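PDB 6PTR: beta sliding clamp from Bartonella birtlesii LL-WM9, which probably encircles DNA as a ring-shaped head-to-tail homodimer and tethers DNA polymerases and other proteins to it, giving them processivity. Local coordinates for residues T299-H302 and G303-K306; N335-Y338 and L339-I342. One frame throughout, in Å; residues are numbered along the deposited sequence. Where two conformers were deposited one is given.

Contact 1 of 2, residues T299-H302 and G303-K306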
ATOM      1  N   THR C 299       3.352  -7.040  34.811  1.00 18.94           N
ATOM      2  CA  THR C 299       3.322  -7.309  36.242  1.00 22.56           C
ATOM      3  C   THR C 299       3.172  -8.810  36.408  1.00 26.64           C
ATOM      4  O   THR C 299       2.108  -9.371  36.117  1.00 23.22           O
ATOM      5  CB  THR C 299       2.184  -6.555  36.915  1.00 24.03           C
ATOM      6  OG1 THR C 299       2.387  -5.147  36.708  1.00 28.94           O
ATOM      7  CG2 THR C 299       2.159  -6.861  38.409  1.00 30.24           C
ATOM      8  N   ILE C 300       4.237  -9.462  36.872  1.00 26.41           N
ATOM      9  CA  ILE C 300       4.323 -10.916  36.859  1.00 26.15           C
ATOM     10  C   ILE C 300       4.160 -11.401  38.282  1.00 33.20           C
ATOM     11  O   ILE C 300       4.908 -10.989  39.181  1.00 31.83           O
ATOM     12  CB  ILE C 300       5.645 -11.416  36.264  1.00 30.59           C
ATOM     13  CG1 ILE C 300       6.015 -10.636  35.011  1.00 26.31           C
ATOM     14  CG2 ILE C 300       5.538 -12.904  35.915  1.00 28.85           C
ATOM     15  CD1 ILE C 300       7.439 -10.884  34.574  1.00 29.48           C
ATOM     16  N   GLU C 301       3.167 -12.257  38.489  1.00 30.09           N
ATOM     17  CA  GLU C 301       2.893 -12.866  39.776  1.00 33.55           C
ATOM     18  C   GLU C 301       2.740 -14.366  39.561  1.00 34.68           C
ATOM     19  O   GLU C 301       2.774 -14.859  38.430  1.00 36.53           O
ATOM     20  CB  GLU C 301       1.641 -12.248  40.421  1.00 38.55           C
ATOM     21  CG  GLU C 301       1.940 -11.034  41.288  1.00 54.18           C
ATOM     22  CD  GLU C 301       1.184  -9.776  40.867  1.00 64.52           C
ATOM     23  OE1 GLU C 301       1.524  -8.685  41.380  1.00 67.41           O
ATOM     24  OE2 GLU C 301       0.252  -9.867  40.039  1.00 64.33           O
ATOM     25  N   HIS C 302       2.610 -15.104  40.658  1.00 39.61           N
ATOM     26  CA  HIS C 302       2.426 -16.542  40.545  1.00 38.21           C
ATOM     27  C   HIS C 302       1.216 -16.855  39.672  1.00 34.31           C
ATOM     28  O   HIS C 302       0.087 -16.471  39.991  1.00 37.68           O
ATOM     29  CB  HIS C 302       2.273 -17.161  41.934  1.00 50.52           C
ATOM     30  CG  HIS C 302       3.542 -17.170  42.730  1.00 62.06           C
ATOM     31  ND1 HIS C 302       3.601 -17.608  44.037  1.00 66.93           N
ATOM     32  CD2 HIS C 302       4.804 -16.801  42.401  1.00 63.91           C
ATOM     33  CE1 HIS C 302       4.842 -17.509  44.477  1.00 67.85           C
ATOM     34  NE2 HIS C 302       5.593 -17.022  43.506  1.00 65.76           N
ATOM     35  N   GLY C 303       1.462 -17.534  38.555  1.00 35.78           N
ATOM     36  CA  GLY C 303       0.401 -18.027  37.703  1.00 36.78           C
ATOM     37  C   GLY C 303      -0.274 -16.996  36.826  1.00 32.04           C
ATOM     38  O   GLY C 303      -1.213 -17.351  36.101  1.00 35.54           O
ATOM     39  N   GLN C 304       0.184 -15.746  36.832  1.00 31.60           N
ATOM     40  CA  GLN C 304      -0.618 -14.655  36.291  1.00 27.23           C
ATOM     41  C   GLN C 304       0.271 -13.551  35.735  1.00 27.85           C
ATOM     42  O   GLN C 304       1.239 -13.137  36.377  1.00 28.44           O
ATOM     43  CB  GLN C 304      -1.521 -14.106  37.395  1.00 37.26           C
ATOM     44  CG  GLN C 304      -2.390 -12.948  37.039  1.00 53.24           C
ATOM     45  CD  GLN C 304      -3.141 -12.448  38.255  1.00 66.74           C
ATOM     46  OE1 GLN C 304      -2.959 -11.310  38.687  1.00 72.26           O
ATOM     47  NE2 GLN C 304      -3.978 -13.307  38.827  1.00 67.68           N
ATOM     48  N   LEU C 305      -0.081 -13.049  34.557  1.00 26.35           N
ATOM     49  CA  LEU C 305       0.623 -11.924  33.968  1.00 24.05           C
ATOM     50  C   LEU C 305      -0.376 -10.824  33.643  1.00 27.63           C
ATOM     51  O   LEU C 305      -1.350 -11.063  32.921  1.00 25.61           O
ATOM     52  CB  LEU C 305       1.366 -12.348  32.698  1.00 22.43           C
ATOM     53  CG  LEU C 305       2.004 -11.274  31.828  1.00 24.19           C
ATOM     54  CD1 LEU C 305       3.147 -10.643  32.572  1.00 27.88           C
ATOM     55  CD2 LEU C 305       2.495 -11.873  30.535  1.00 28.45           C
ATOM     56  N   LYS C 306      -0.131  -9.621  34.158  1.00 20.21           N
ATOM     57  CA  LYS C 306      -0.914  -8.449  33.772  1.00 18.45           C
ATOM     58  C   LYS C 306      -0.076  -7.531  32.906  1.00 20.26           C
ATOM     59  O   LYS C 306       1.125  -7.366  33.146  1.00 23.18           O
ATOM     60  CB  LYS C 306      -1.411  -7.677  35.001  1.00 25.02           C
ATOM     61  CG  LYS C 306      -2.377  -8.470  35.866  1.00 33.78           C
ATOM     62  CD  LYS C 306      -3.102  -7.571  36.859  1.00 44.24           C
ATOM     63  CE  LYS C 306      -2.673  -7.846  38.285  1.00 57.28           C
ATOM     64  NZ  LYS C 306      -3.569  -7.144  39.246  1.00 64.21           N
TER
HETATM   65  O   HOH W   1       1.168  -4.541  34.505  1.00 29.23           O

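Contact 2 of 2, residues N335-Y338 and L339-I342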
ATOM      1  N   ASN C 335       9.540  -2.528  25.277  1.00 17.38           N
ATOM      2  CA  ASN C 335       8.966  -1.993  24.056  1.00 15.98           C
ATOM      3  C   ASN C 335       8.019  -3.030  23.465  1.00 20.12           C
ATOM      4  O   ASN C 335       8.424  -4.160  23.179  1.00 17.44           O
ATOM      5  CB  ASN C 335      10.104  -1.661  23.078  1.00 17.44           C
ATOM      6  CG  ASN C 335       9.610  -1.121  21.760  1.00 19.27           C
ATOM      7  OD1 ASN C 335       8.735  -1.714  21.127  1.00 19.99           O
ATOM      8  ND2 ASN C 335      10.195  -0.005  21.321  1.00 21.55           N
ATOM      9  N   SER C 336       6.743  -2.661  23.323  1.00 21.15           N
ATOM     10  CA  SER C 336       5.733  -3.628  22.900  1.00 22.95           C
ATOM     11  C   SER C 336       5.982  -4.118  21.476  1.00 18.49           C
ATOM     12  O   SER C 336       5.728  -5.284  21.170  1.00 20.42           O
ATOM     13  CB  SER C 336       4.344  -3.003  23.014  1.00 20.54           C
ATOM     14  OG  SER C 336       4.253  -1.821  22.238  1.00 19.25           O
ATOM     15  N   ARG C 337       6.417  -3.232  20.582  1.00 16.42           N
ATOM     16  CA  ARG C 337       6.725  -3.668  19.226  0.57 18.20           C
ATOM     17  C   ARG C 337       7.871  -4.672  19.221  1.00 18.48           C
ATOM     18  O   ARG C 337       7.846  -5.646  18.466  1.00 21.01           O
ATOM     19  CB  ARG C 337       7.063  -2.471  18.343  0.57 19.28           C
ATOM     20  CG  ARG C 337       7.305  -2.872  16.890  0.57 24.55           C
ATOM     21  CD  ARG C 337       6.081  -3.580  16.308  0.57 25.61           C
ATOM     22  NE  ARG C 337       6.370  -4.960  15.928  0.57 35.53           N
ATOM     23  CZ  ARG C 337       5.468  -5.812  15.446  0.57 41.12           C
ATOM     24  NH1 ARG C 337       5.829  -7.051  15.105  0.57 34.34           N
ATOM     25  NH2 ARG C 337       4.204  -5.424  15.306  0.57 40.52           N
ATOM     26  N   TYR C 338       8.886  -4.446  20.051  1.00 18.62           N
ATOM     27  CA  TYR C 338       9.994  -5.393  20.094  1.00 19.40           C
ATOM     28  C   TYR C 338       9.545  -6.735  20.646  1.00 20.69           C
ATOM     29  O   TYR C 338      10.020  -7.784  20.198  1.00 19.91           O
ATOM     30  CB  TYR C 338      11.150  -4.829  20.927  1.00 17.72           C
ATOM     31  CG  TYR C 338      11.804  -3.590  20.333  1.00 16.92           C
ATOM     32  CD1 TYR C 338      11.527  -3.180  19.036  1.00 19.76           C
ATOM     33  CD2 TYR C 338      12.713  -2.837  21.084  1.00 19.87           C
ATOM     34  CE1 TYR C 338      12.138  -2.049  18.483  1.00 25.57           C
ATOM     35  CE2 TYR C 338      13.322  -1.698  20.553  1.00 21.38           C
ATOM     36  CZ  TYR C 338      13.034  -1.317  19.249  1.00 28.54           C
ATOM     37  OH  TYR C 338      13.629  -0.198  18.707  1.00 30.33           O
ATOM     38  N   LEU C 339       8.643  -6.728  21.635  1.00 18.70           N
ATOM     39  CA  LEU C 339       8.088  -7.987  22.122  1.00 17.37           C
ATOM     40  C   LEU C 339       7.352  -8.721  21.018  1.00 20.94           C
ATOM     41  O   LEU C 339       7.499  -9.939  20.868  1.00 22.36           O
ATOM     42  CB  LEU C 339       7.135  -7.743  23.294  1.00 18.84           C
ATOM     43  CG  LEU C 339       7.715  -7.461  24.671  1.00 17.64           C
ATOM     44  CD1 LEU C 339       6.557  -7.040  25.585  1.00 18.76           C
ATOM     45  CD2 LEU C 339       8.417  -8.689  25.224  1.00 16.60           C
ATOM     46  N   LEU C 340       6.554  -8.002  20.226  1.00 20.27           N
ATOM     47  CA  LEU C 340       5.850  -8.663  19.128  1.00 19.86           C
ATOM     48  C   LEU C 340       6.828  -9.158  18.068  1.00 21.82           C
ATOM     49  O   LEU C 340       6.641 -10.245  17.510  1.00 24.34           O
ATOM     50  CB  LEU C 340       4.826  -7.708  18.524  1.00 22.24           C
ATOM     51  CG  LEU C 340       3.691  -7.404  19.513  1.00 25.70           C
ATOM     52  CD1 LEU C 340       2.766  -6.355  18.941  1.00 30.62           C
ATOM     53  CD2 LEU C 340       2.925  -8.681  19.821  1.00 27.24           C
ATOM     54  N   ASP C 341       7.887  -8.387  17.800  1.00 23.60           N
ATOM     55  CA  ASP C 341       8.905  -8.851  16.856  1.00 24.84           C
ATOM     56  C   ASP C 341       9.463 -10.203  17.283  1.00 22.10           C
ATOM     57  O   ASP C 341       9.544 -11.137  16.474  1.00 24.44           O
ATOM     58  CB  ASP C 341      10.043  -7.829  16.735  1.00 28.22           C
ATOM     59  CG  ASP C 341       9.625  -6.544  16.046  1.00 31.82           C
ATOM     60  OD1 ASP C 341       8.613  -6.533  15.301  1.00 29.06           O
ATOM     61  OD2 ASP C 341      10.345  -5.541  16.234  1.00 28.82           O
ATOM     62  N   ILE C 342       9.840 -10.335  18.558  1.00 20.38           N
ATOM     63  CA  ILE C 342      10.466 -11.575  18.999  1.00 25.79           C
ATOM     64  C   ILE C 342       9.438 -12.697  19.092  1.00 25.92           C
ATOM     65  O   ILE C 342       9.714 -13.839  18.702  1.00 22.44           O
ATOM     66  CB  ILE C 342      11.202 -11.336  20.324  1.00 20.19           C
ATOM     67  CG1 ILE C 342      12.382 -10.400  20.070  1.00 20.79           C
ATOM     68  CG2 ILE C 342      11.671 -12.661  20.916  1.00 19.83           C
ATOM     69  CD1 ILE C 342      12.956  -9.793  21.372  1.00 24.10           C
TER

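Contact 1 of 2, residues T299-H302 and G303-K306
Thr299 and Lys306 face each other across a tight antiparallel hairpin and bond through both backbone groups. Thr299 N gives to Lys306 O at 2.8 Å, and Lys306 N gives back to Thr299 O at 3.0 Å. Nearer the turn, Glu301 N donates to Gln304 O at 3.0 Å. The return bond, Gln304 N to Glu301 O, closes the turn itself and is longer, at 3.2 Å.

Ile300 and Leu305 put their side chains on one face of the sheet. They form the non-hydrogen-bonded pair and lie side by side, with Ile300 CG1 3.8 Å from Leu305 CD1. Leu271 and Val273 of strand 269-274 cover this face.

Polar side chains share the opposite face with Thr299. Thr299 OG1 lies anti to its carbonyl carbon (chi1 -60°). There it meets a water at 2.6 Å that also gives a weak bond to Lys306 O; Glu331 is a further partner of the hydroxyl. Glu301 and Gln304 run alongside, carboxylate and amide planes perpendicular. Lys306 crosses Glu301 at a slant, but their charged atoms do not touch.

Gly303 takes a positive phi of 77°, where glycine is favoured. This is a beta hairpin with a two-residue loop, His302-Gly303, closed by a type II turn from Glu301 to Gln304, with one buried and one polar face.

Contact 2 of 2, residues N335-Y338 and L339-I342
Arg337 and Asp341, one helical turn apart, are brought together by their torsions. Arg337 has CG opposite its backbone N (chi1 -176°), then bends at chi2 and chi3, which carries the guanidinium forward along the helix, toward Asp341. Asp341 places CG anti to its carbonyl carbon (chi1 -69°), which turns the carboxylate toward the preceding turn.

The result is a side-on salt bridge to a single oxygen. Arg337 NE and Arg337 NH1 each lie 2.8 Å from Asp341 OD1. Neither bond is straight, with angles at hydrogen near 140°. Both nitrogens approach from the same face of the carboxylate, while the oxygen stays close to the guanidinium plane. Leu340 CB sits over one guanidinium face, 3.6 Å from Arg337 NH1.

Asn335 caps the start of the helix. Its OD1 accepts from Tyr338 N at 2.9 Å, with the donor above the amide plane. Asn335 ND2 lies over the centre of the Tyr338 ring. Asp341 OD2 approaches the edge of the same ring, 3.9 Å from Tyr338 CD1.

Regular backbone bonds run from Leu339 N to Asn335 O and on to Ile342 N and Tyr338 O. On the inner side, Leu339 packs on Phe278, Val296 and Leu376, and Ile342 on Tyr374 and Leu376.

Arg337 is at the exposed surface and has a second deposited conformer, so its side chain is probably mobile. Asp341 also forms a salt bridge through OD2 with Arg189, at the start of strand 189-196. Its two oxygens therefore serve two arginines, which probably favours the charged carboxylate.

Both contacts are local and both lie in the C-terminal domain of the clamp. Their centres are about 19 Å apart, and their nearest atoms about 8 Å, without touching. Contact 1 is at the far end of a hairpin, about 36 Å from the centre of the chain. Contact 2 lies closer in, about 18 Å from it. The elements are neighbours: strand 295-301 of contact 1 pairs with strand 330-335, which runs straight into the helix of contact 2. Each is partly buried, with an apolar side and a polar one. Cross-strand backbone bonds dominate contact 1, whereas contact 2 adds a salt bridge and a helix cap.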